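Local atomic coordinates of alpha-1,3-glucanase (Paenibacillus glycanilyticus, PDB entry 6K0P), a protein that probably hydrolyses the alpha-1,3-glucosidic linkages of alpha-1,3-glucan, as a glycoside hydrolase of family 87. Residues Phe399-Ile413 with Val433-Trp447. The protein carries 1 engineered substitution. Numbering follows the deposited sequence.
Sequences FQNLYGADTLTYPGI and VIDGATLDRTGGDFW. With GLC (alpha-D-glucopyranose), chain C; GLC (alpha-D-glucopyranose), chain B.
Arg-441 and Asp-406 pair beside the parallel strands 402-407 and 437-440, in adjacent coils of the right-handed beta-helix of the catalytic domain. From CB, 3.5 Å from Asp-406 OD1, the arginine chain runs alongside the aspartate; CG and CD pass the same oxygen, and a bend at chi3 (-54°) turns the guanidinium edge onto the carboxylate. NE then reaches OD1 of Asp-406 at 2.8 Å, while NH2 takes Asp-406 OD2 at 2.9 Å in a nearly straight bond (175°). This side-on, two-nitrogen grip meets both oxygens on their syn sides. Arg-52 forms a second salt bridge to OD1, and the amide of Gly-51 bonds OD2, so the carboxylate also ties this turn to the N-terminal part of the chain. A leucine in place of Arg-441 would probably cost the carboxylate one of its two arginine partners and leave it freer to turn. Beyond the strands, Trp-447 carries a glucose over one ring face, with Phe-446 on the other. Three residues back from the salt bridge along each strand, Tyr-403 lies with CD1 against Thr-438 CB (3.8 Å). The Tyr-403 hydroxyl donates to Asp-440 OD2 (2.7 Å), approaching from above the carboxylate plane.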
ATOM      1  N   PHE A 399      -9.474   3.794  12.163  1.00 11.71           N
ATOM      2  CA  PHE A 399      -9.145   3.647  10.750  1.00 11.66           C
ATOM      3  C   PHE A 399     -10.390   4.091   9.996  1.00 12.62           C
ATOM      4  O   PHE A 399     -11.413   3.397  10.030  1.00 14.06           O
ATOM      5  CB  PHE A 399      -8.798   2.191  10.443  1.00 11.25           C
ATOM      6  CG  PHE A 399      -7.629   1.669  11.243  1.00 11.85           C
ATOM      7  CD1 PHE A 399      -7.786   1.275  12.559  1.00 14.00           C
ATOM      8  CD2 PHE A 399      -6.363   1.581  10.667  1.00 16.80           C
ATOM      9  CE1 PHE A 399      -6.709   0.806  13.298  1.00 17.44           C
ATOM     10  CE2 PHE A 399      -5.279   1.109  11.403  1.00 15.51           C
ATOM     11  CZ  PHE A 399      -5.453   0.720  12.717  1.00 17.57           C
ATOM     12  N   GLN A 400     -10.322   5.250   9.337  1.00 11.07           N
ATOM     13  CA  GLN A 400     -11.523   5.913   8.849  1.00 11.66           C
ATOM     14  C   GLN A 400     -11.329   6.420   7.430  1.00 11.74           C
ATOM     15  O   GLN A 400     -10.296   7.018   7.112  1.00 12.66           O
ATOM     16  CB  GLN A 400     -11.865   7.086   9.764  1.00 12.34           C
ATOM     17  CG  GLN A 400     -13.153   7.802   9.426  1.00 12.87           C
ATOM     18  CD  GLN A 400     -13.470   8.855  10.470  1.00 16.06           C
ATOM     19  OE1 GLN A 400     -12.733   9.832  10.626  1.00 20.38           O
ATOM     20  NE2 GLN A 400     -14.544   8.642  11.218  1.00 21.46           N
ATOM     21  N   ASN A 401     -12.338   6.196   6.586  1.00 11.89           N
ATOM     22  CA  ASN A 401     -12.340   6.599   5.178  1.00 11.09           C
ATOM     23  C   ASN A 401     -11.170   5.968   4.416  1.00 11.96           C
ATOM     24  O   ASN A 401     -10.214   6.631   4.005  1.00 12.61           O
ATOM     25  CB  ASN A 401     -12.401   8.117   4.985  1.00 11.11           C
ATOM     26  CG  ASN A 401     -12.656   8.479   3.541  1.00 14.90           C
ATOM     27  OD1 ASN A 401     -13.320   7.730   2.833  1.00 18.81           O
ATOM     28  ND2 ASN A 401     -12.125   9.604   3.088  1.00 15.23           N
ATOM     29  N   LEU A 402     -11.297   4.661   4.216  1.00 11.89           N
ATOM     30  CA  LEU A 402     -10.256   3.844   3.606  1.00 11.04           C
ATOM     31  C   LEU A 402     -10.702   3.358   2.237  1.00 11.96           C
ATOM     32  O   LEU A 402     -11.880   3.048   2.030  1.00 11.74           O
ATOM     33  CB  LEU A 402      -9.966   2.606   4.456  1.00 11.49           C
ATOM     34  CG  LEU A 402      -9.775   2.804   5.954  1.00 10.86           C
ATOM     35  CD1 LEU A 402      -9.603   1.443   6.638  1.00 11.59           C
ATOM     36  CD2 LEU A 402      -8.568   3.711   6.191  1.00 11.81           C
ATOM     37  N   TYR A 403      -9.750   3.259   1.313  1.00 11.76           N
ATOM     38  CA  TYR A 403      -9.963   2.540   0.065  1.00 10.68           C
ATOM     39  C   TYR A 403      -8.855   1.509  -0.069  1.00 11.25           C
ATOM     40  O   TYR A 403      -7.669   1.858  -0.017  1.00 12.88           O
ATOM     41  CB  TYR A 403      -9.947   3.478  -1.148  1.00 10.61           C
ATOM     42  CG  TYR A 403     -10.200   2.702  -2.422  1.00 10.75           C
ATOM     43  CD1 TYR A 403     -11.475   2.240  -2.729  1.00 14.27           C
ATOM     44  CD2 TYR A 403      -9.163   2.384  -3.285  1.00 13.78           C
ATOM     45  CE1 TYR A 403     -11.716   1.505  -3.879  1.00 16.11           C
ATOM     46  CE2 TYR A 403      -9.395   1.650  -4.444  1.00 17.09           C
ATOM     47  CZ  TYR A 403     -10.672   1.215  -4.730  1.00 13.21           C
ATOM     48  OH  TYR A 403     -10.912   0.486  -5.874  1.00 13.59           O
ATOM     49  N   GLY A 404      -9.228   0.254  -0.227  1.00 10.78           N
ATOM     50  CA  GLY A 404      -8.258  -0.802  -0.483  1.00 11.55           C
ATOM     51  C   GLY A 404      -8.682  -1.639  -1.668  1.00 10.51           C
ATOM     52  O   GLY A 404      -9.868  -1.892  -1.862  1.00 11.23           O
ATOM     53  N   ALA A 405      -7.701  -2.077  -2.459  1.00 10.74           N
ATOM     54  CA  ALA A 405      -8.060  -2.834  -3.657  1.00  9.55           C
ATOM     55  C   ALA A 405      -6.901  -3.692  -4.139  1.00  9.33           C
ATOM     56  O   ALA A 405      -5.727  -3.336  -3.985  1.00 11.11           O
ATOM     57  CB  ALA A 405      -8.542  -1.925  -4.799  1.00 11.62           C
ATOM     58  N   ASP A 406      -7.260  -4.830  -4.740  1.00  9.50           N
ATOM     59  CA  ASP A 406      -6.335  -5.643  -5.531  1.00  9.67           C
ATOM     60  C   ASP A 406      -5.147  -6.138  -4.702  1.00 12.03           C
ATOM     61  O   ASP A 406      -3.986  -5.842  -4.982  1.00 10.69           O
ATOM     62  CB  ASP A 406      -5.920  -4.911  -6.815  1.00  9.83           C
ATOM     63  CG  ASP A 406      -7.081  -4.737  -7.763  1.00 10.19           C
ATOM     64  OD1 ASP A 406      -7.821  -5.724  -7.952  1.00 10.53           O
ATOM     65  OD2 ASP A 406      -7.263  -3.618  -8.297  1.00 10.13           O
ATOM     66  N   THR A 407      -5.471  -6.912  -3.668  1.00  9.56           N
ATOM     67  CA  THR A 407      -4.466  -7.606  -2.875  1.00 10.40           C
ATOM     68  C   THR A 407      -4.086  -8.920  -3.551  1.00 11.28           C
ATOM     69  O   THR A 407      -4.952  -9.669  -4.016  1.00 11.32           O
ATOM     70  CB  THR A 407      -5.061  -7.934  -1.511  1.00  8.72           C
ATOM     71  OG1 THR A 407      -6.342  -8.531  -1.713  1.00 10.15           O
ATOM     72  CG2 THR A 407      -5.247  -6.652  -0.700  1.00  9.59           C
ATOM     73  N   LEU A 408      -2.783  -9.220  -3.576  1.00 10.70           N
ATOM     74  CA  LEU A 408      -2.356 -10.469  -4.200  1.00  9.86           C
ATOM     75  C   LEU A 408      -2.582 -11.696  -3.322  1.00 12.32           C
ATOM     76  O   LEU A 408      -2.880 -12.769  -3.856  1.00 13.35           O
ATOM     77  CB  LEU A 408      -0.896 -10.394  -4.637  1.00 10.97           C
ATOM     78  CG  LEU A 408      -0.625  -9.431  -5.789  1.00 10.86           C
ATOM     79  CD1 LEU A 408       0.795  -9.638  -6.302  1.00 11.40           C
ATOM     80  CD2 LEU A 408      -1.641  -9.595  -6.928  1.00 11.59           C
ATOM     81  N   THR A 409      -2.415 -11.590  -1.989  1.00 10.53           N
ATOM     82  CA  THR A 409      -2.363 -12.786  -1.143  1.00 10.71           C
ATOM     83  C   THR A 409      -3.175 -12.742   0.149  1.00 12.72           C
ATOM     84  O   THR A 409      -3.149 -13.732   0.886  1.00 15.28           O
ATOM     85  CB  THR A 409      -0.916 -13.128  -0.738  1.00 13.03           C
ATOM     86  OG1 THR A 409      -0.416 -12.092   0.120  1.00 14.03           O
ATOM     87  CG2 THR A 409      -0.008 -13.282  -1.945  1.00 15.24           C
ATOM     88  N   TYR A 410      -3.872 -11.645   0.468  1.00 10.75           N
ATOM     89  CA  TYR A 410      -4.328 -11.519   1.854  1.00 11.51           C
ATOM     90  C   TYR A 410      -5.504 -10.537   1.922  1.00 10.46           C
ATOM     91  O   TYR A 410      -5.921 -10.003   0.881  1.00 10.95           O
ATOM     92  CB  TYR A 410      -3.102 -11.069   2.668  1.00 12.73           C
ATOM     93  CG  TYR A 410      -2.894 -11.724   4.026  1.00 12.50           C
ATOM     94  CD1 TYR A 410      -2.965 -13.100   4.161  1.00 14.73           C
ATOM     95  CD2 TYR A 410      -2.667 -10.962   5.173  1.00 21.09           C
ATOM     96  CE1 TYR A 410      -2.767 -13.711   5.378  1.00 24.62           C
ATOM     97  CE2 TYR A 410      -2.465 -11.572   6.402  1.00 35.74           C
ATOM     98  CZ  TYR A 410      -2.519 -12.942   6.501  1.00 33.87           C
ATOM     99  OH  TYR A 410      -2.322 -13.523   7.732  1.00 52.11           O
ATOM    100  N   PRO A 411      -6.081 -10.292   3.103  1.00  9.78           N
ATOM    101  CA  PRO A 411      -7.276  -9.442   3.190  1.00 11.73           C
ATOM    102  C   PRO A 411      -7.033  -7.999   2.783  1.00 10.72           C
ATOM    103  O   PRO A 411      -5.902  -7.498   2.752  1.00 10.59           O
ATOM    104  CB  PRO A 411      -7.617  -9.484   4.686  1.00 11.13           C
ATOM    105  CG  PRO A 411      -7.101 -10.787   5.142  1.00 11.07           C
ATOM    106  CD  PRO A 411      -5.829 -10.983   4.379  1.00 10.28           C
ATOM    107  N   GLY A 412      -8.146  -7.316   2.500  1.00 10.84           N
ATOM    108  CA  GLY A 412      -8.122  -5.865   2.506  1.00 10.01           C
ATOM    109  C   GLY A 412      -7.780  -5.307   3.877  1.00 10.96           C
ATOM    110  O   GLY A 412      -6.984  -4.371   3.990  1.00 10.11           O
ATOM    111  N   ILE A 413      -8.391  -5.860   4.932  1.00  9.79           N
ATOM    112  CA  ILE A 413      -8.151  -5.442   6.313  1.00  9.67           C
ATOM    113  C   ILE A 413      -7.937  -6.683   7.167  1.00  9.81           C
ATOM    114  O   ILE A 413      -8.816  -7.553   7.233  1.00 10.96           O
ATOM    115  CB  ILE A 413      -9.303  -4.599   6.891  1.00  9.95           C
ATOM    116  CG1 ILE A 413      -9.622  -3.412   5.972  1.00 10.47           C
ATOM    117  CG2 ILE A 413      -8.937  -4.119   8.296  1.00 11.89           C
ATOM    118  CD1 ILE A 413     -10.777  -2.566   6.478  1.00 10.85           C
ATOM    119  N   VAL A 433     -11.654   0.866  15.675  1.00 12.95           N
ATOM    120  CA  VAL A 433     -12.779   1.227  14.823  1.00 13.48           C
ATOM    121  C   VAL A 433     -12.325   1.261  13.373  1.00 13.16           C
ATOM    122  O   VAL A 433     -11.336   1.928  13.039  1.00 12.97           O
ATOM    123  CB  VAL A 433     -13.379   2.586  15.222  1.00 12.84           C
ATOM    124  CG1 VAL A 433     -14.518   2.967  14.266  1.00 14.79           C
ATOM    125  CG2 VAL A 433     -13.852   2.564  16.665  1.00 14.33           C
ATOM    126  N   ILE A 434     -13.050   0.547  12.523  1.00 12.87           N
ATOM    127  CA  ILE A 434     -12.960   0.682  11.076  1.00 11.34           C
ATOM    128  C   ILE A 434     -14.265   1.347  10.651  1.00 13.44           C
ATOM    129  O   ILE A 434     -15.345   0.775  10.825  1.00 12.71           O
ATOM    130  CB  ILE A 434     -12.762  -0.677  10.385  1.00 12.15           C
ATOM    131  CG1 ILE A 434     -11.334  -1.212  10.609  1.00 16.74           C
ATOM    132  CG2 ILE A 434     -13.033  -0.547   8.882  1.00 13.73           C
ATOM    133  CD1 ILE A 434     -11.041  -1.741  11.999  1.00 21.03           C
ATOM    134  N   ASP A 435     -14.190   2.570  10.138  1.00  9.82           N
ATOM    135  CA  ASP A 435     -15.381   3.373   9.866  1.00 11.45           C
ATOM    136  C   ASP A 435     -15.268   4.009   8.489  1.00 12.16           C
ATOM    137  O   ASP A 435     -14.537   4.988   8.315  1.00 12.30           O
ATOM    138  CB  ASP A 435     -15.555   4.453  10.934  1.00 13.47           C
ATOM    139  CG  ASP A 435     -16.693   5.418  10.619  1.00 15.41           C
ATOM    140  OD1 ASP A 435     -17.580   5.089   9.806  1.00 14.86           O
ATOM    141  OD2 ASP A 435     -16.688   6.525  11.190  1.00 19.36           O
ATOM    142  N   GLY A 436     -16.009   3.470   7.526  1.00 11.60           N
ATOM    143  CA  GLY A 436     -15.985   4.026   6.188  1.00 12.08           C
ATOM    144  C   GLY A 436     -14.876   3.420   5.360  1.00 13.02           C
ATOM    145  O   GLY A 436     -13.735   3.881   5.411  1.00 12.98           O
ATOM    146  N   ALA A 437     -15.178   2.363   4.620  1.00 12.31           N
ATOM    147  CA  ALA A 437     -14.145   1.704   3.839  1.00 12.91           C
ATOM    148  C   ALA A 437     -14.768   1.083   2.603  1.00 13.44           C
ATOM    149  O   ALA A 437     -15.875   0.546   2.660  1.00 15.83           O
ATOM    150  CB  ALA A 437     -13.436   0.620   4.664  1.00 13.09           C
ATOM    151  N   THR A 438     -14.065   1.176   1.483  1.00 12.21           N
ATOM    152  CA  THR A 438     -14.430   0.437   0.282  1.00 11.03           C
ATOM    153  C   THR A 438     -13.279  -0.494  -0.038  1.00 11.81           C
ATOM    154  O   THR A 438     -12.127  -0.055  -0.081  1.00 10.68           O
ATOM    155  CB  THR A 438     -14.708   1.380  -0.890  1.00 12.88           C
ATOM    156  OG1 THR A 438     -15.787   2.254  -0.525  1.00 17.75           O
ATOM    157  CG2 THR A 438     -15.094   0.587  -2.137  1.00 13.33           C
ATOM    158  N   LEU A 439     -13.585  -1.780  -0.216  1.00 10.42           N
ATOM    159  CA  LEU A 439     -12.573  -2.803  -0.471  1.00 10.19           C
ATOM    160  C   LEU A 439     -12.969  -3.526  -1.749  1.00 11.15           C
ATOM    161  O   LEU A 439     -13.988  -4.229  -1.777  1.00 11.49           O
ATOM    162  CB  LEU A 439     -12.466  -3.788   0.693  1.00 10.63           C
ATOM    163  CG  LEU A 439     -12.145  -3.172   2.056  1.00 11.40           C
ATOM    164  CD1 LEU A 439     -12.268  -4.228   3.149  1.00 11.49           C
ATOM    165  CD2 LEU A 439     -10.753  -2.547   2.079  1.00 11.97           C
ATOM    166  N   ASP A 440     -12.170  -3.355  -2.805  1.00 10.64           N
ATOM    167  CA  ASP A 440     -12.477  -3.902  -4.124  1.00 12.26           C
ATOM    168  C   ASP A 440     -11.504  -5.026  -4.437  1.00  9.74           C
ATOM    169  O   ASP A 440     -10.288  -4.814  -4.452  1.00 11.41           O
ATOM    170  CB  ASP A 440     -12.345  -2.830  -5.206  1.00 12.10           C
ATOM    171  CG  ASP A 440     -13.433  -1.780  -5.137  1.00 13.53           C
ATOM    172  OD1 ASP A 440     -14.418  -1.994  -4.398  1.00 14.63           O
ATOM    173  OD2 ASP A 440     -13.301  -0.744  -5.833  1.00 13.46           O
ATOM    174  N   ARG A 441     -12.034  -6.218  -4.691  1.00 10.53           N
ATOM    175  CA  ARG A 441     -11.204  -7.334  -5.143  1.00 11.37           C
ATOM    176  C   ARG A 441     -10.070  -7.626  -4.157  1.00 10.76           C
ATOM    177  O   ARG A 441      -8.900  -7.758  -4.538  1.00 11.01           O
ATOM    178  CB  ARG A 441     -10.676  -7.107  -6.568  1.00 11.74           C
ATOM    179  CG  ARG A 441     -11.778  -6.923  -7.625  1.00 10.80           C
ATOM    180  CD  ARG A 441     -11.231  -6.451  -8.995  1.00 12.38           C
ATOM    181  NE  ARG A 441     -10.426  -5.244  -8.831  1.00 11.21           N
ATOM    182  CZ  ARG A 441     -10.916  -4.009  -8.777  1.00 11.26           C
ATOM    183  NH1 ARG A 441     -12.221  -3.791  -8.914  1.00 13.92           N
ATOM    184  NH2 ARG A 441     -10.097  -2.984  -8.576  1.00 11.57           N
ATOM    185  N   THR A 442     -10.424  -7.729  -2.875  1.00 10.77           N
ATOM    186  CA  THR A 442      -9.464  -8.035  -1.818  1.00  9.74           C
ATOM    187  C   THR A 442      -9.641  -9.459  -1.287  1.00  9.78           C
ATOM    188  O   THR A 442     -10.667 -10.114  -1.505  1.00 11.08           O
ATOM    189  CB  THR A 442      -9.515  -7.010  -0.675  1.00  9.40           C
ATOM    190  OG1 THR A 442     -10.789  -7.085  -0.018  1.00 11.92           O
ATOM    191  CG2 THR A 442      -9.292  -5.598  -1.220  1.00 10.66           C
ATOM    192  N   GLY A 443      -8.616  -9.928  -0.585  1.00  9.77           N
ATOM    193  CA  GLY A 443      -8.466 -11.335  -0.247  1.00 10.65           C
ATOM    194  C   GLY A 443      -7.399 -11.997  -1.106  1.00 12.94           C
ATOM    195  O   GLY A 443      -6.765 -11.373  -1.958  1.00 11.44           O
ATOM    196  N   GLY A 444      -7.219 -13.292  -0.878  1.00 11.44           N
ATOM    197  CA  GLY A 444      -6.216 -14.039  -1.608  1.00 11.78           C
ATOM    198  C   GLY A 444      -5.860 -15.326  -0.886  1.00 11.93           C
ATOM    199  O   GLY A 444      -6.502 -15.713   0.094  1.00 12.43           O
ATOM    200  N   ASP A 445      -4.836 -15.993  -1.418  1.00 11.31           N
ATOM    201  CA  ASP A 445      -4.347 -17.275  -0.917  1.00 11.32           C
ATOM    202  C   ASP A 445      -3.016 -17.093  -0.198  1.00 12.41           C
ATOM    203  O   ASP A 445      -2.125 -16.394  -0.693  1.00 13.38           O
ATOM    204  CB  ASP A 445      -4.059 -18.236  -2.078  1.00 11.21           C
ATOM    205  CG  ASP A 445      -5.293 -18.647  -2.836  1.00 14.69           C
ATOM    206  OD1 ASP A 445      -6.351 -18.843  -2.215  1.00 13.80           O
ATOM    207  OD2 ASP A 445      -5.198 -18.791  -4.071  1.00 15.78           O
ATOM    208  N   PHE A 446      -2.854 -17.780   0.934  1.00 11.89           N
ATOM    209  CA  PHE A 446      -1.580 -17.782   1.654  1.00 12.94           C
ATOM    210  C   PHE A 446      -1.579 -18.953   2.634  1.00 12.88           C
ATOM    211  O   PHE A 446      -2.626 -19.537   2.931  1.00 13.37           O
ATOM    212  CB  PHE A 446      -1.337 -16.439   2.367  1.00 10.40           C
ATOM    213  CG  PHE A 446       0.122 -16.064   2.498  1.00 11.78           C
ATOM    214  CD1 PHE A 446       0.857 -15.699   1.383  1.00 12.56           C
ATOM    215  CD2 PHE A 446       0.752 -16.064   3.737  1.00 15.19           C
ATOM    216  CE1 PHE A 446       2.195 -15.346   1.494  1.00 13.61           C
ATOM    217  CE2 PHE A 446       2.097 -15.711   3.856  1.00 17.19           C
ATOM    218  CZ  PHE A 446       2.815 -15.347   2.729  1.00 15.28           C
ATOM    219  N   TRP A 447      -0.383 -19.279   3.145  1.00 13.32           N
ATOM    220  CA  TRP A 447      -0.194 -20.402   4.064  1.00 13.51           C
ATOM    221  C   TRP A 447      -0.609 -21.726   3.425  1.00 14.03           C
ATOM    222  O   TRP A 447      -0.679 -21.836   2.196  1.00 15.32           O
ATOM    223  CB  TRP A 447      -0.923 -20.163   5.399  1.00 13.03           C
ATOM    224  CG  TRP A 447      -0.611 -18.831   6.050  1.00 14.53           C
ATOM    225  CD1 TRP A 447      -1.486 -17.801   6.284  1.00 13.96           C
ATOM    226  CD2 TRP A 447       0.655 -18.401   6.561  1.00 14.40           C
ATOM    227  NE1 TRP A 447      -0.834 -16.752   6.900  1.00 15.07           N
ATOM    228  CE2 TRP A 447       0.479 -17.100   7.084  1.00 14.91           C
ATOM    229  CE3 TRP A 447       1.924 -18.987   6.624  1.00 18.16           C
ATOM    230  CZ2 TRP A 447       1.524 -16.377   7.650  1.00 17.80           C
ATOM    231  CZ3 TRP A 447       2.961 -18.265   7.195  1.00 22.06           C
ATOM    232  CH2 TRP A 447       2.754 -16.976   7.699  1.00 20.29           C
TER
HETATM  233  C1  GLC C   1      -0.777 -21.019   9.799  1.00 19.91           C
HETATM  234  C2  GLC C   1       0.439 -20.185  10.061  1.00 18.84           C
HETATM  235  C3  GLC C   1       0.210 -19.080  11.059  1.00 16.28           C
HETATM  236  C4  GLC C   1      -1.013 -18.313  10.635  1.00 15.94           C
HETATM  237  C5  GLC C   1      -2.172 -19.286  10.621  1.00 12.61           C
HETATM  238  C6  GLC C   1      -3.425 -18.589  10.173  1.00 13.47           C
HETATM  239  O1  GLC C   1      -0.948 -21.776  10.840  1.00 26.83           O
HETATM  240  O2  GLC C   1       1.525 -21.000  10.465  1.00 21.56           O
HETATM  241  O3  GLC C   1       1.247 -18.165  10.815  1.00 17.91           O
HETATM  242  O4  GLC C   1      -1.294 -17.238  11.528  1.00 16.05           O
HETATM  243  O5  GLC C   1      -1.939 -20.284   9.678  1.00 14.01           O
HETATM  244  O6  GLC C   1      -4.514 -19.445   9.978  1.00 14.20           O
HETATM  245  C1  GLC B   2       1.794 -17.669  12.065  1.00 17.97           C
HETATM  246  C2  GLC B   2       2.867 -16.644  11.709  1.00 21.86           C
HETATM  247  C3  GLC B   2       4.138 -17.346  11.257  1.00 25.68           C
HETATM  248  C4  GLC B   2       4.562 -18.384  12.289  1.00 29.60           C
HETATM  249  C5  GLC B   2       3.408 -19.315  12.656  1.00 26.35           C
HETATM  250  C6  GLC B   2       3.800 -20.227  13.814  1.00 34.65           C
HETATM  251  O2  GLC B   2       2.401 -15.774  10.700  1.00 21.30           O
HETATM  252  O3  GLC B   2       5.162 -16.391  11.079  1.00 30.88           O
HETATM  253  O4  GLC B   2       5.638 -19.145  11.782  1.00 36.22           O
HETATM  254  O5  GLC B   2       2.271 -18.573  13.044  1.00 25.37           O
HETATM  255  O6  GLC B   2       2.701 -21.037  14.169  1.00 37.99           O
HETATM  256  O   HOH W   1      -3.769 -15.291  -4.032  1.00 13.57           O